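Local atomic coordinates of N-acetylglucosaminidase (Ostrinia furnacalis, PDB entry 3NSN), a protein that hydrolyses chitooligosaccharides by removing one beta-linked N-acetylglucosamine at a time from their non-reducing ends, with a preference for shorter chains. Residues D227-P232 against C304-C309; A278-G283 against D345-A350; A451-C456 against N467-Y472; G459-A464 against S503-T508. One frame throughout, in Å; residues are numbered along the deposited sequence.

Interaction 1 of 4, residues D227-P232 against C304-C309; sequences DSQSFP and CVEPPC. With NAG (2-acetamido-2-deoxy-beta-D-glucopyranose), chain B; TMX (2-deoxy-2-(trimethylammonio)-beta-D-glucopyranose), chain C.
Ser228 and Gln229 lie against Pro308, touching its ring while their polar ends look to backbone carbonyls. With its chi1 of 66° tucking the hydroxyl between the backbone N and the carbonyl carbon, Ser228 holds OG 3.1 Å from Pro308 O, a possible hydrogen bond. Gln229 bends at chi2 (87°), resting CG and CD on Pro308 CD and turning NE2 toward the carbonyl of Pro307. A water links the two, taking a proton from Gln229 NE2 and giving one to Pro307 O at 2.7 Å. The amide OE1 is hydrogen-bonded to Arg198, which helps fix its rotation. Segment 227-232 follows barrel strand 220-224 of the family 20 catalytic domain, and 304-309 belongs to the long excursion between barrel strands 271-278 and 340-343, shaped by a cis peptide before Pro308 and the Cys304-Cys309 disulfide. Glu306, extended beyond CG, crosses Gln229 at about a right angle. Its OE2 accepts from NAG O3 at 2.7 Å, while Val305 O accepts from NAG N2 at 2.8 Å. Glu306 is essential for binding chitooligosaccharides, and an alanine here would probably leave NAG O3 without this acceptor and the sugar freer to shift. Trp562 of the second subunit packs on Gln229 and Pro308.

Interaction 2 of 4, residues A278-G283 against D345-A350; sequences APAHVG and DEVSEA. With TMX (2-deoxy-2-(trimethylammonio)-beta-D-glucopyranose), chain C; NAG (2-acetamido-2-deoxy-beta-D-glucopyranose), chain B.
Asp345 meets His281 with its carboxylate, OD2 standing 3.5 Å from ring atom CD2 and the two planes 23° apart. The same OD2 approaches methyl C9 of the trimethylammonio group of TMX at 3.0 Å. A water accepts from Ala280 N and lies 2.9 Å from Asp345 O, to which it may donate. Next along, Glu346 runs out straight (chi2 179°) and sets OE1 in the ring plane of His281. NE2 donates to the anti lone pair of OE1 at 3.0 Å, bent to 139°, with ring and carboxylate nearly coplanar. On its far side the ring is hydrogen-bonded through ND1 to Asp227, completing the Asp-His-Glu chain inferred to be the charge relay system. A leucine in place of His281 would probably break this chain, leaving Glu346 OE1 without its donor and Asp227 OD1 without its imidazole partner. Val347 turns to apolar work: CG2 touches Pro279 CD at 3.8 Å and, more loosely, Ala280 CB, a methyl small enough to fit close to the carbonyls of Asp345 and Glu346. Ser348 then caps helix 349-353, its OG taking the N-H of Cys351. Behind this line, Trp378 of helix 371-393 packs on Pro279 and Val347, as does Trp352 of helix 349-353, while strand 311-312 lies against Ala280 and Val347.

Interaction 3 of 4, residues A451-C456 against N467-Y472; sequences ALYFDC and NWCSPY. With TMX (2-deoxy-2-(trimethylammonio)-beta-D-glucopyranose), chain C; NAG (2-acetamido-2-deoxy-beta-D-glucopyranose), chain B.
A disulfide ties together two parts of the long loop between helices 449-452 and 475-480, and this loop forms one wall of the sugar-binding site. Cys456 SG and Cys469 SG are joined at 2.1 Å with a chi3 of -104°. Beside them Asn467, its CG between backbone N and carbonyl carbon (chi1 68°), sends ND2 to Asp455 O at 3.1 Å; the bond is bent and tilted out of the amide plane. Trp468, essential for chitooligosaccharide binding, has NAG O5 over one face of its indole and Cys469 CB over the opposite one. Its CZ2 edge touches Tyr453 CE1 at 4.1 Å, and Tyr453 OH reaches TMX C8 at 3.0 Å. Trp468 NE1 donates almost straight (169°) to TMX O6 at 2.8 Å, in the plane of the ring, and Asp455 OD2 accepts from that hydroxyl at 2.7 Å. One sugar hydroxyl thus accepts and donates, gripped by a residue from each segment, so the covalent tie between the segments is likely to help hold both partners in place.

Interaction 4 of 4, residues G459-A464 against S503-T508; sequences GAWVGA and SEQSDT. With TMX (2-deoxy-2-(trimethylammonio)-beta-D-glucopyranose), chain C; NAG (2-acetamido-2-deoxy-beta-D-glucopyranose), chain B.
Glu504 lies over the indole of Trp461 before turning its acid to the sugar. Its CB sits over the five-membered ring, 3.9 Å from the centroid and 20° off the normal, a CH-pi contact. CG, on the same side of the ring plane but out past its rim, meets Trp461 CZ2 at 3.6 Å. The chain then bends at chi2 (91°), lifting CD clear of the indole and carrying the carboxylate to TMX, where OE2 accepts from O4 at 2.6 Å and OE1 stands 3.3 Å from the same O4. OE2 also lies close to Glu306 OE1, a second carboxylate. Glutamate suits the place because its methylenes can pack against an indole while its end binds a hydroxyl. The two segments come from loops after the seventh and eighth strands of the barrel, 444-446 and 494-501, which here meet at the sugar site. Trp461 is held from its other face by Val462 CG1, and its six-membered ring brings CZ2 to 3.9 Å from NAG O7. Next to Glu504, the extended Gln505 passes the CD1 side of the indole and donates NE2 to Gly459 O at 2.7 Å, fairly straight at 155°, with the donor tilted from the carbonyl plane. An amide serves well here, since OE1 can accept from Asn467 while NE2 donates. Leu558 of the second subunit packs on both Trp461 and Gln505.

All four contacts ring one sugar site at the mouth of the barrel, and each touches both NAG and TMX. Interactions 1, 3 and 4 are buried and also reach the second subunit; interaction 2, only partly buried, touches no other protein chain. Interactions 1 and 2 join through the 2.7 Å probable hydrogen bond between His281 ND1 and Asp227 OD1, and interactions 3 and 4, sharing the loop before helix 475-480, through Asn467 ND2 and Gln505 OE1. Their chemistry differs: proline rings, a water and sugar-binding acceptors in 1, a carboxylate-imidazole chain in 2, a disulfide with an indole in 3, and an aromatic face bearing an acid in 4. Interactions 1 and 4 meet where Glu306 packs on Trp461 and nears the Glu504 carboxylate.

Interaction 1 of 4, residues D227-P232 against C304-C309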
# COMPACT_ATOMS: atom_id res chain seq x y z
N ASP A 227 -15.13 -9.19 -15.88
CA ASP A 227 -15.10 -10.47 -15.21
C ASP A 227 -16.48 -10.77 -14.69
O ASP A 227 -17.39 -10.08 -14.97
CB ASP A 227 -14.05 -10.57 -14.11
CG ASP A 227 -13.33 -11.90 -14.10
OD1 ASP A 227 -13.88 -12.90 -13.62
OD2 ASP A 227 -12.19 -11.94 -14.50
N SER A 228 -16.59 -11.82 -13.93
CA SER A 228 -17.85 -12.25 -13.34
C SER A 228 -18.44 -11.26 -12.31
O SER A 228 -19.62 -11.11 -12.21
CB SER A 228 -17.73 -13.66 -12.79
OG SER A 228 -16.84 -13.74 -11.73
N GLN A 229 -17.55 -10.62 -11.57
CA GLN A 229 -17.85 -9.63 -10.56
C GLN A 229 -18.49 -8.31 -11.01
O GLN A 229 -19.24 -7.75 -10.30
CB GLN A 229 -16.65 -9.38 -9.67
CG GLN A 229 -16.25 -10.52 -8.79
CD GLN A 229 -15.29 -11.51 -9.42
OE1 GLN A 229 -15.03 -11.49 -10.57
NE2 GLN A 229 -14.82 -12.41 -8.63
N SER A 230 -18.10 -7.79 -12.16
CA SER A 230 -18.63 -6.56 -12.70
C SER A 230 -18.40 -6.34 -14.19
O SER A 230 -17.56 -6.93 -14.74
CB SER A 230 -18.09 -5.36 -11.93
OG SER A 230 -16.77 -5.17 -12.16
N PHE A 231 -19.16 -5.45 -14.79
CA PHE A 231 -19.00 -5.05 -16.18
C PHE A 231 -18.99 -3.52 -16.22
O PHE A 231 -20.02 -2.92 -16.37
CB PHE A 231 -20.14 -5.62 -16.98
CG PHE A 231 -19.93 -5.65 -18.45
CD1 PHE A 231 -19.90 -6.84 -19.12
CD2 PHE A 231 -19.81 -4.52 -19.19
CE1 PHE A 231 -19.76 -6.88 -20.45
CE2 PHE A 231 -19.65 -4.60 -20.55
CZ PHE A 231 -19.63 -5.75 -21.16
N PRO A 232 -17.84 -2.91 -15.98
CA PRO A 232 -17.64 -1.47 -16.02
C PRO A 232 -17.60 -0.82 -17.39
O PRO A 232 -17.83 0.31 -17.51
CB PRO A 232 -16.32 -1.29 -15.27
CG PRO A 232 -15.69 -2.45 -15.33
CD PRO A 232 -16.68 -3.54 -15.35
N CYS A 304 -16.67 -23.57 -10.08
CA CYS A 304 -15.57 -22.68 -10.47
C CYS A 304 -14.49 -22.52 -9.39
O CYS A 304 -14.58 -23.05 -8.34
CB CYS A 304 -16.08 -21.32 -10.90
SG CYS A 304 -16.95 -20.54 -9.67
N VAL A 305 -13.46 -21.77 -9.69
CA VAL A 305 -12.38 -21.58 -8.78
C VAL A 305 -12.37 -20.29 -7.99
O VAL A 305 -11.50 -20.10 -7.19
CB VAL A 305 -11.05 -21.85 -9.43
CG1 VAL A 305 -11.03 -23.26 -9.81
CG2 VAL A 305 -10.83 -20.99 -10.60
N GLU A 306 -13.31 -19.41 -8.24
CA GLU A 306 -13.60 -18.30 -7.37
C GLU A 306 -15.02 -17.80 -7.56
O GLU A 306 -15.51 -17.79 -8.61
CB GLU A 306 -12.55 -17.15 -7.44
CG GLU A 306 -12.68 -16.25 -8.61
CD GLU A 306 -11.53 -15.29 -8.78
OE1 GLU A 306 -11.64 -14.14 -8.42
OE2 GLU A 306 -10.53 -15.71 -9.31
N PRO A 307 -15.66 -17.37 -6.49
CA PRO A 307 -17.01 -16.85 -6.60
C PRO A 307 -16.98 -15.46 -7.14
O PRO A 307 -16.11 -14.73 -6.83
CB PRO A 307 -17.48 -16.86 -5.17
CG PRO A 307 -16.28 -16.84 -4.39
CD PRO A 307 -15.21 -17.45 -5.11
N PRO A 308 -17.93 -15.10 -7.95
CA PRO A 308 -19.01 -15.99 -8.33
C PRO A 308 -18.75 -16.73 -9.63
O PRO A 308 -18.10 -16.22 -10.46
CB PRO A 308 -20.15 -15.03 -8.55
CG PRO A 308 -19.51 -13.80 -8.93
CD PRO A 308 -18.23 -13.72 -8.27
N CYS A 309 -19.35 -17.89 -9.78
CA CYS A 309 -19.28 -18.67 -10.96
C CYS A 309 -20.11 -18.01 -12.04
O CYS A 309 -20.90 -17.17 -11.76
CB CYS A 309 -19.73 -20.10 -10.67
SG CYS A 309 -18.81 -21.01 -9.45
C1 NAG B . -7.76 -20.13 -7.04
C2 NAG B . -8.13 -18.65 -6.82
C3 NAG B . -8.25 -17.91 -8.16
C4 NAG B . -7.07 -18.18 -9.12
C5 NAG B . -6.79 -19.69 -9.17
C6 NAG B . -5.49 -19.97 -9.93
C7 NAG B . -9.55 -18.28 -4.80
C8 NAG B . -8.26 -17.97 -4.05
N2 NAG B . -9.42 -18.59 -6.11
O3 NAG B . -8.37 -16.48 -7.94
O4 NAG B . -7.46 -17.69 -10.40
O5 NAG B . -6.58 -20.22 -7.85
O6 NAG B . -5.42 -21.36 -10.21
O7 NAG B . -10.63 -18.24 -4.21
C1 TMX C . -6.43 -17.12 -11.26
C2 TMX C . -7.12 -16.50 -12.53
N2 TMX C . -6.32 -16.62 -13.80
C3 TMX C . -7.67 -15.06 -12.24
O3 TMX C . -9.07 -14.98 -12.57
C4 TMX C . -7.47 -14.64 -10.78
O4 TMX C . -7.87 -13.27 -10.64
C5 TMX C . -6.00 -14.81 -10.39
O5 TMX C . -5.54 -16.19 -10.56
C6 TMX C . -5.77 -14.40 -8.93
O6 TMX C . -4.36 -14.40 -8.67
C7 TMX C . -6.18 -18.02 -14.21
C8 TMX C . -4.96 -16.06 -13.71
C9 TMX C . -6.99 -15.93 -14.92
O HOH W 1 -16.01 -12.23 -5.86

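Interaction 2 of 4, residues A278-G283 against D345-A350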
# COMPACT_ATOMS: atom_id res chain seq x y z
N ALA A 278 -13.49 -14.55 -22.19
CA ALA A 278 -14.58 -15.48 -22.47
C ALA A 278 -14.04 -16.85 -22.74
O ALA A 278 -12.92 -16.94 -23.09
CB ALA A 278 -15.41 -14.99 -23.62
N PRO A 279 -14.83 -17.92 -22.61
CA PRO A 279 -16.23 -17.91 -22.23
C PRO A 279 -16.51 -18.00 -20.74
O PRO A 279 -17.61 -17.91 -20.35
CB PRO A 279 -16.74 -19.17 -22.88
CG PRO A 279 -15.68 -20.02 -22.84
CD PRO A 279 -14.45 -19.25 -23.05
N ALA A 280 -15.51 -18.23 -19.94
CA ALA A 280 -15.62 -18.16 -18.51
C ALA A 280 -15.46 -16.72 -18.04
O ALA A 280 -15.26 -15.85 -18.81
CB ALA A 280 -14.64 -19.06 -17.86
N HIS A 281 -15.52 -16.49 -16.74
CA HIS A 281 -15.38 -15.16 -16.18
C HIS A 281 -16.39 -14.10 -16.64
O HIS A 281 -16.05 -13.03 -16.97
CB HIS A 281 -13.97 -14.69 -16.34
CG HIS A 281 -12.99 -15.50 -15.56
ND1 HIS A 281 -12.81 -15.34 -14.21
CD2 HIS A 281 -12.18 -16.51 -15.91
CE1 HIS A 281 -11.94 -16.20 -13.77
NE2 HIS A 281 -11.53 -16.92 -14.79
N VAL A 282 -17.64 -14.50 -16.66
CA VAL A 282 -18.78 -13.66 -16.98
C VAL A 282 -19.82 -13.90 -15.92
O VAL A 282 -19.87 -14.93 -15.38
CB VAL A 282 -19.33 -13.91 -18.39
CG1 VAL A 282 -18.28 -13.69 -19.42
CG2 VAL A 282 -19.92 -15.27 -18.51
N GLY A 283 -20.61 -12.90 -15.62
CA GLY A 283 -21.62 -12.96 -14.60
C GLY A 283 -22.48 -11.75 -14.64
O GLY A 283 -23.38 -11.61 -15.46
N ASP A 345 -9.31 -18.48 -20.09
CA ASP A 345 -8.81 -19.09 -18.90
C ASP A 345 -9.88 -19.83 -18.17
O ASP A 345 -11.00 -19.44 -18.22
CB ASP A 345 -8.27 -18.01 -17.98
CG ASP A 345 -9.11 -16.80 -17.97
OD1 ASP A 345 -9.86 -16.61 -18.89
OD2 ASP A 345 -8.96 -16.00 -17.13
N GLU A 346 -9.52 -20.94 -17.57
CA GLU A 346 -10.33 -21.65 -16.60
C GLU A 346 -11.76 -22.02 -16.96
O GLU A 346 -12.65 -21.84 -16.17
CB GLU A 346 -10.30 -20.94 -15.23
CG GLU A 346 -8.95 -20.35 -14.84
CD GLU A 346 -8.92 -19.63 -13.50
OE1 GLU A 346 -9.60 -18.63 -13.31
OE2 GLU A 346 -8.15 -20.05 -12.68
N VAL A 347 -11.99 -22.56 -18.14
CA VAL A 347 -13.33 -22.94 -18.49
C VAL A 347 -13.76 -24.15 -17.69
O VAL A 347 -13.07 -25.11 -17.63
CB VAL A 347 -13.45 -23.23 -19.95
CG1 VAL A 347 -14.78 -23.69 -20.24
CG2 VAL A 347 -13.18 -22.02 -20.73
N SER A 348 -14.94 -24.10 -17.11
CA SER A 348 -15.41 -25.17 -16.27
C SER A 348 -16.35 -26.15 -16.96
O SER A 348 -17.33 -25.80 -17.52
CB SER A 348 -16.08 -24.62 -15.04
OG SER A 348 -16.82 -25.60 -14.40
N GLU A 349 -15.94 -27.39 -16.94
CA GLU A 349 -16.69 -28.48 -17.52
C GLU A 349 -17.98 -28.81 -16.82
O GLU A 349 -18.98 -29.02 -17.44
CB GLU A 349 -15.79 -29.69 -17.72
CG GLU A 349 -14.89 -30.08 -16.55
CD GLU A 349 -14.43 -28.95 -15.58
OE1 GLU A 349 -13.35 -28.38 -15.82
OE2 GLU A 349 -15.12 -28.70 -14.54
N ALA A 350 -17.93 -28.78 -15.51
CA ALA A 350 -19.09 -29.06 -14.71
C ALA A 350 -20.17 -28.05 -14.97
O ALA A 350 -21.33 -28.35 -15.07
CB ALA A 350 -18.74 -29.04 -13.26
C1 TMX C . -6.43 -17.12 -11.26
C2 TMX C . -7.12 -16.50 -12.53
N2 TMX C . -6.32 -16.62 -13.80
C3 TMX C . -7.67 -15.06 -12.24
O3 TMX C . -9.07 -14.98 -12.57
C4 TMX C . -7.47 -14.64 -10.78
O4 TMX C . -7.87 -13.27 -10.64
C5 TMX C . -6.00 -14.81 -10.39
O5 TMX C . -5.54 -16.19 -10.56
C6 TMX C . -5.77 -14.40 -8.93
O6 TMX C . -4.36 -14.40 -8.67
C7 TMX C . -6.18 -18.02 -14.21
C8 TMX C . -4.96 -16.06 -13.71
C9 TMX C . -6.99 -15.93 -14.92
C1 NAG B . -7.76 -20.13 -7.04
C2 NAG B . -8.13 -18.65 -6.82
C3 NAG B . -8.25 -17.91 -8.16
C4 NAG B . -7.07 -18.18 -9.12
C5 NAG B . -6.79 -19.69 -9.17
C6 NAG B . -5.49 -19.97 -9.93
C7 NAG B . -9.55 -18.28 -4.80
C8 NAG B . -8.26 -17.97 -4.05
N2 NAG B . -9.42 -18.59 -6.11
O3 NAG B . -8.37 -16.48 -7.94
O4 NAG B . -7.46 -17.69 -10.40
O5 NAG B . -6.58 -20.22 -7.85
O6 NAG B . -5.42 -21.36 -10.21
O7 NAG B . -10.63 -18.24 -4.21
O HOH W 2 -12.57 -17.79 -20.04

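Interaction 3 of 4, residues A451-C456 against N467-Y472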
# COMPACT_ATOMS: atom_id res chain seq x y z
N ALA A 451 6.61 -15.61 -10.12
CA ALA A 451 7.42 -14.42 -10.16
C ALA A 451 6.73 -13.09 -10.50
O ALA A 451 7.22 -12.02 -10.18
CB ALA A 451 8.57 -14.63 -11.08
N LEU A 452 5.62 -13.21 -11.20
CA LEU A 452 4.94 -12.10 -11.80
C LEU A 452 3.51 -11.84 -11.42
O LEU A 452 2.86 -11.04 -12.03
CB LEU A 452 5.11 -12.22 -13.30
CG LEU A 452 6.17 -11.46 -14.08
CD1 LEU A 452 7.16 -10.70 -13.31
CD2 LEU A 452 6.82 -12.31 -15.10
N TYR A 453 3.02 -12.52 -10.42
CA TYR A 453 1.73 -12.22 -9.89
C TYR A 453 1.86 -11.26 -8.71
O TYR A 453 2.20 -11.64 -7.64
CB TYR A 453 0.99 -13.50 -9.53
CG TYR A 453 0.19 -14.05 -10.66
CD1 TYR A 453 -1.05 -14.58 -10.45
CD2 TYR A 453 0.64 -13.98 -11.94
CE1 TYR A 453 -1.77 -15.06 -11.46
CE2 TYR A 453 -0.08 -14.43 -12.95
CZ TYR A 453 -1.29 -14.97 -12.70
OH TYR A 453 -2.01 -15.40 -13.73
N PHE A 454 1.56 -9.99 -8.97
CA PHE A 454 1.69 -8.90 -8.03
C PHE A 454 0.71 -8.89 -6.86
O PHE A 454 0.95 -8.29 -5.88
CB PHE A 454 1.81 -7.58 -8.74
CG PHE A 454 3.18 -7.29 -9.28
CD1 PHE A 454 4.11 -8.28 -9.49
CD2 PHE A 454 3.51 -6.04 -9.66
CE1 PHE A 454 5.33 -7.99 -10.01
CE2 PHE A 454 4.72 -5.78 -10.17
CZ PHE A 454 5.61 -6.73 -10.35
N ASP A 455 -0.40 -9.60 -7.03
CA ASP A 455 -1.41 -9.82 -6.04
C ASP A 455 -1.09 -10.74 -4.88
O ASP A 455 -1.65 -10.60 -3.84
CB ASP A 455 -2.72 -10.18 -6.68
CG ASP A 455 -2.65 -11.42 -7.47
OD1 ASP A 455 -1.70 -11.62 -8.20
OD2 ASP A 455 -3.55 -12.18 -7.36
N CYS A 456 -0.17 -11.67 -5.08
CA CYS A 456 0.13 -12.72 -4.12
C CYS A 456 0.65 -12.23 -2.79
O CYS A 456 1.27 -11.23 -2.72
CB CYS A 456 1.17 -13.70 -4.68
SG CYS A 456 0.97 -14.43 -6.34
N ASN A 467 -3.65 -15.55 0.75
CA ASN A 467 -4.17 -15.78 -0.62
C ASN A 467 -3.49 -16.91 -1.42
O ASN A 467 -2.45 -17.39 -1.06
CB ASN A 467 -4.36 -14.51 -1.43
CG ASN A 467 -3.07 -13.82 -1.79
OD1 ASN A 467 -2.06 -14.43 -2.00
ND2 ASN A 467 -3.13 -12.53 -1.85
N TRP A 468 -4.08 -17.32 -2.52
CA TRP A 468 -3.74 -18.60 -3.13
C TRP A 468 -2.33 -18.78 -3.55
O TRP A 468 -1.84 -19.84 -3.46
CB TRP A 468 -4.64 -18.94 -4.31
CG TRP A 468 -4.28 -18.26 -5.54
CD1 TRP A 468 -4.63 -17.03 -5.89
CD2 TRP A 468 -3.48 -18.76 -6.59
NE1 TRP A 468 -4.12 -16.71 -7.07
CE2 TRP A 468 -3.41 -17.77 -7.54
CE3 TRP A 468 -2.82 -19.95 -6.83
CZ2 TRP A 468 -2.71 -17.92 -8.71
CZ3 TRP A 468 -2.14 -20.10 -7.99
CH2 TRP A 468 -2.08 -19.10 -8.90
N CYS A 469 -1.70 -17.71 -4.02
CA CYS A 469 -0.39 -17.75 -4.59
C CYS A 469 0.71 -17.17 -3.69
O CYS A 469 1.76 -16.81 -4.14
CB CYS A 469 -0.40 -17.11 -5.99
SG CYS A 469 -0.82 -15.42 -6.14
N SER A 470 0.41 -17.10 -2.40
CA SER A 470 1.33 -16.60 -1.43
C SER A 470 2.53 -17.54 -1.41
O SER A 470 2.39 -18.68 -1.78
CB SER A 470 0.70 -16.54 -0.06
OG SER A 470 -0.27 -15.56 0.02
N PRO A 471 3.72 -17.07 -1.07
CA PRO A 471 4.05 -15.77 -0.48
C PRO A 471 4.14 -14.53 -1.39
O PRO A 471 4.01 -14.61 -2.55
CB PRO A 471 5.43 -16.05 0.10
CG PRO A 471 6.01 -16.97 -0.87
CD PRO A 471 4.93 -17.85 -1.33
N TYR A 472 4.37 -13.37 -0.81
CA TYR A 472 4.59 -12.14 -1.51
C TYR A 472 5.87 -12.20 -2.33
O TYR A 472 6.87 -12.60 -1.86
CB TYR A 472 4.64 -10.97 -0.51
CG TYR A 472 4.79 -9.62 -1.08
CD1 TYR A 472 6.01 -9.06 -1.25
CD2 TYR A 472 3.71 -8.88 -1.44
CE1 TYR A 472 6.15 -7.83 -1.77
CE2 TYR A 472 3.83 -7.67 -1.95
CZ TYR A 472 5.05 -7.13 -2.13
OH TYR A 472 5.18 -5.90 -2.66
C1 TMX C . -6.43 -17.12 -11.26
C2 TMX C . -7.12 -16.50 -12.53
N2 TMX C . -6.32 -16.62 -13.80
C3 TMX C . -7.67 -15.06 -12.24
O3 TMX C . -9.07 -14.98 -12.57
C4 TMX C . -7.47 -14.64 -10.78
O4 TMX C . -7.87 -13.27 -10.64
C5 TMX C . -6.00 -14.81 -10.39
O5 TMX C . -5.54 -16.19 -10.56
C6 TMX C . -5.77 -14.40 -8.93
O6 TMX C . -4.36 -14.40 -8.67
C7 TMX C . -6.18 -18.02 -14.21
C8 TMX C . -4.96 -16.06 -13.71
C9 TMX C . -6.99 -15.93 -14.92
C1 NAG B . -7.76 -20.13 -7.04
C2 NAG B . -8.13 -18.65 -6.82
C3 NAG B . -8.25 -17.91 -8.16
C4 NAG B . -7.07 -18.18 -9.12
C5 NAG B . -6.79 -19.69 -9.17
C6 NAG B . -5.49 -19.97 -9.93
C7 NAG B . -9.55 -18.28 -4.80
C8 NAG B . -8.26 -17.97 -4.05
N2 NAG B . -9.42 -18.59 -6.11
O3 NAG B . -8.37 -16.48 -7.94
O4 NAG B . -7.46 -17.69 -10.40
O5 NAG B . -6.58 -20.22 -7.85
O6 NAG B . -5.42 -21.36 -10.21
O7 NAG B . -10.63 -18.24 -4.21

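Interaction 4 of 4, residues G459-A464 against S503-T508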
# COMPACT_ATOMS: atom_id res chain seq x y z
N GLY A 459 -3.56 -11.49 2.93
CA GLY A 459 -4.52 -12.34 3.61
C GLY A 459 -5.52 -13.01 2.68
O GLY A 459 -5.69 -12.57 1.61
N ALA A 460 -6.15 -14.07 3.12
CA ALA A 460 -7.17 -14.74 2.32
C ALA A 460 -8.37 -13.83 2.14
O ALA A 460 -8.63 -13.06 2.98
CB ALA A 460 -7.60 -16.03 2.98
N TRP A 461 -9.04 -13.89 1.01
CA TRP A 461 -10.29 -13.19 0.80
C TRP A 461 -11.51 -14.11 0.87
O TRP A 461 -12.61 -13.66 0.94
CB TRP A 461 -10.29 -12.36 -0.46
CG TRP A 461 -10.22 -13.06 -1.75
CD1 TRP A 461 -9.11 -13.44 -2.40
CD2 TRP A 461 -11.28 -13.40 -2.60
NE1 TRP A 461 -9.39 -14.01 -3.56
CE2 TRP A 461 -10.73 -13.99 -3.73
CE3 TRP A 461 -12.66 -13.26 -2.52
CZ2 TRP A 461 -11.50 -14.45 -4.75
CZ3 TRP A 461 -13.42 -13.69 -3.55
CH2 TRP A 461 -12.84 -14.28 -4.66
N VAL A 462 -11.28 -15.39 0.82
CA VAL A 462 -12.28 -16.35 1.22
C VAL A 462 -11.64 -17.17 2.32
O VAL A 462 -10.56 -17.61 2.18
CB VAL A 462 -12.87 -17.20 0.08
CG1 VAL A 462 -13.51 -16.35 -0.92
CG2 VAL A 462 -11.85 -18.02 -0.56
N GLY A 463 -12.31 -17.33 3.42
CA GLY A 463 -11.72 -18.03 4.53
C GLY A 463 -10.65 -17.24 5.23
O GLY A 463 -10.69 -16.08 5.21
N ALA A 464 -9.69 -17.90 5.80
CA ALA A 464 -8.66 -17.26 6.56
C ALA A 464 -7.37 -17.83 6.10
O ALA A 464 -7.37 -18.70 5.32
CB ALA A 464 -8.84 -17.50 7.96
N SER A 503 -7.27 -8.09 -8.99
CA SER A 503 -7.81 -7.15 -8.07
C SER A 503 -8.81 -7.59 -7.01
O SER A 503 -9.52 -6.80 -6.49
CB SER A 503 -8.28 -5.95 -8.84
OG SER A 503 -7.30 -5.44 -9.63
N GLU A 504 -8.80 -8.85 -6.70
CA GLU A 504 -9.67 -9.38 -5.70
C GLU A 504 -9.35 -8.63 -4.42
O GLU A 504 -10.20 -8.41 -3.66
CB GLU A 504 -9.48 -10.87 -5.52
CG GLU A 504 -10.04 -11.71 -6.64
CD GLU A 504 -9.06 -12.02 -7.76
OE1 GLU A 504 -8.10 -11.35 -7.92
OE2 GLU A 504 -9.32 -12.92 -8.50
N GLN A 505 -8.11 -8.25 -4.25
CA GLN A 505 -7.63 -7.54 -3.12
C GLN A 505 -6.87 -6.28 -3.47
O GLN A 505 -5.91 -5.99 -2.84
CB GLN A 505 -6.77 -8.45 -2.30
CG GLN A 505 -7.54 -9.57 -1.73
CD GLN A 505 -6.70 -10.52 -1.02
OE1 GLN A 505 -6.11 -11.32 -1.61
NE2 GLN A 505 -6.63 -10.43 0.26
N SER A 506 -7.27 -5.62 -4.52
CA SER A 506 -6.68 -4.39 -4.94
C SER A 506 -7.69 -3.48 -5.65
O SER A 506 -8.53 -3.92 -6.36
CB SER A 506 -5.49 -4.64 -5.85
OG SER A 506 -4.77 -3.48 -6.11
N ASP A 507 -7.49 -2.20 -5.48
CA ASP A 507 -8.25 -1.14 -6.08
C ASP A 507 -7.44 0.16 -6.19
O ASP A 507 -6.26 0.15 -6.07
CB ASP A 507 -9.62 -0.94 -5.40
CG ASP A 507 -9.54 -0.26 -4.01
OD1 ASP A 507 -8.47 0.03 -3.50
OD2 ASP A 507 -10.60 -0.06 -3.46
N THR A 508 -8.14 1.26 -6.33
CA THR A 508 -7.59 2.57 -6.55
C THR A 508 -6.64 2.88 -5.41
O THR A 508 -5.61 3.34 -5.64
CB THR A 508 -8.73 3.66 -6.50
OG1 THR A 508 -9.72 3.43 -7.48
CG2 THR A 508 -8.21 5.04 -6.60
C1 TMX C . -6.43 -17.12 -11.26
C2 TMX C . -7.12 -16.50 -12.53
N2 TMX C . -6.32 -16.62 -13.80
C3 TMX C . -7.67 -15.06 -12.24
O3 TMX C . -9.07 -14.98 -12.57
C4 TMX C . -7.47 -14.64 -10.78
O4 TMX C . -7.87 -13.27 -10.64
C5 TMX C . -6.00 -14.81 -10.39
O5 TMX C . -5.54 -16.19 -10.56
C6 TMX C . -5.77 -14.40 -8.93
O6 TMX C . -4.36 -14.40 -8.67
C7 TMX C . -6.18 -18.02 -14.21
C8 TMX C . -4.96 -16.06 -13.71
C9 TMX C . -6.99 -15.93 -14.92
C1 NAG B . -7.76 -20.13 -7.04
C2 NAG B . -8.13 -18.65 -6.82
C3 NAG B . -8.25 -17.91 -8.16
C4 NAG B . -7.07 -18.18 -9.12
C5 NAG B . -6.79 -19.69 -9.17
C6 NAG B . -5.49 -19.97 -9.93
C7 NAG B . -9.55 -18.28 -4.80
C8 NAG B . -8.26 -17.97 -4.05
N2 NAG B . -9.42 -18.59 -6.11
O3 NAG B . -8.37 -16.48 -7.94
O4 NAG B . -7.46 -17.69 -10.40
O5 NAG B . -6.58 -20.22 -7.85
O6 NAG B . -5.42 -21.36 -10.21
O7 NAG B . -10.63 -18.24 -4.21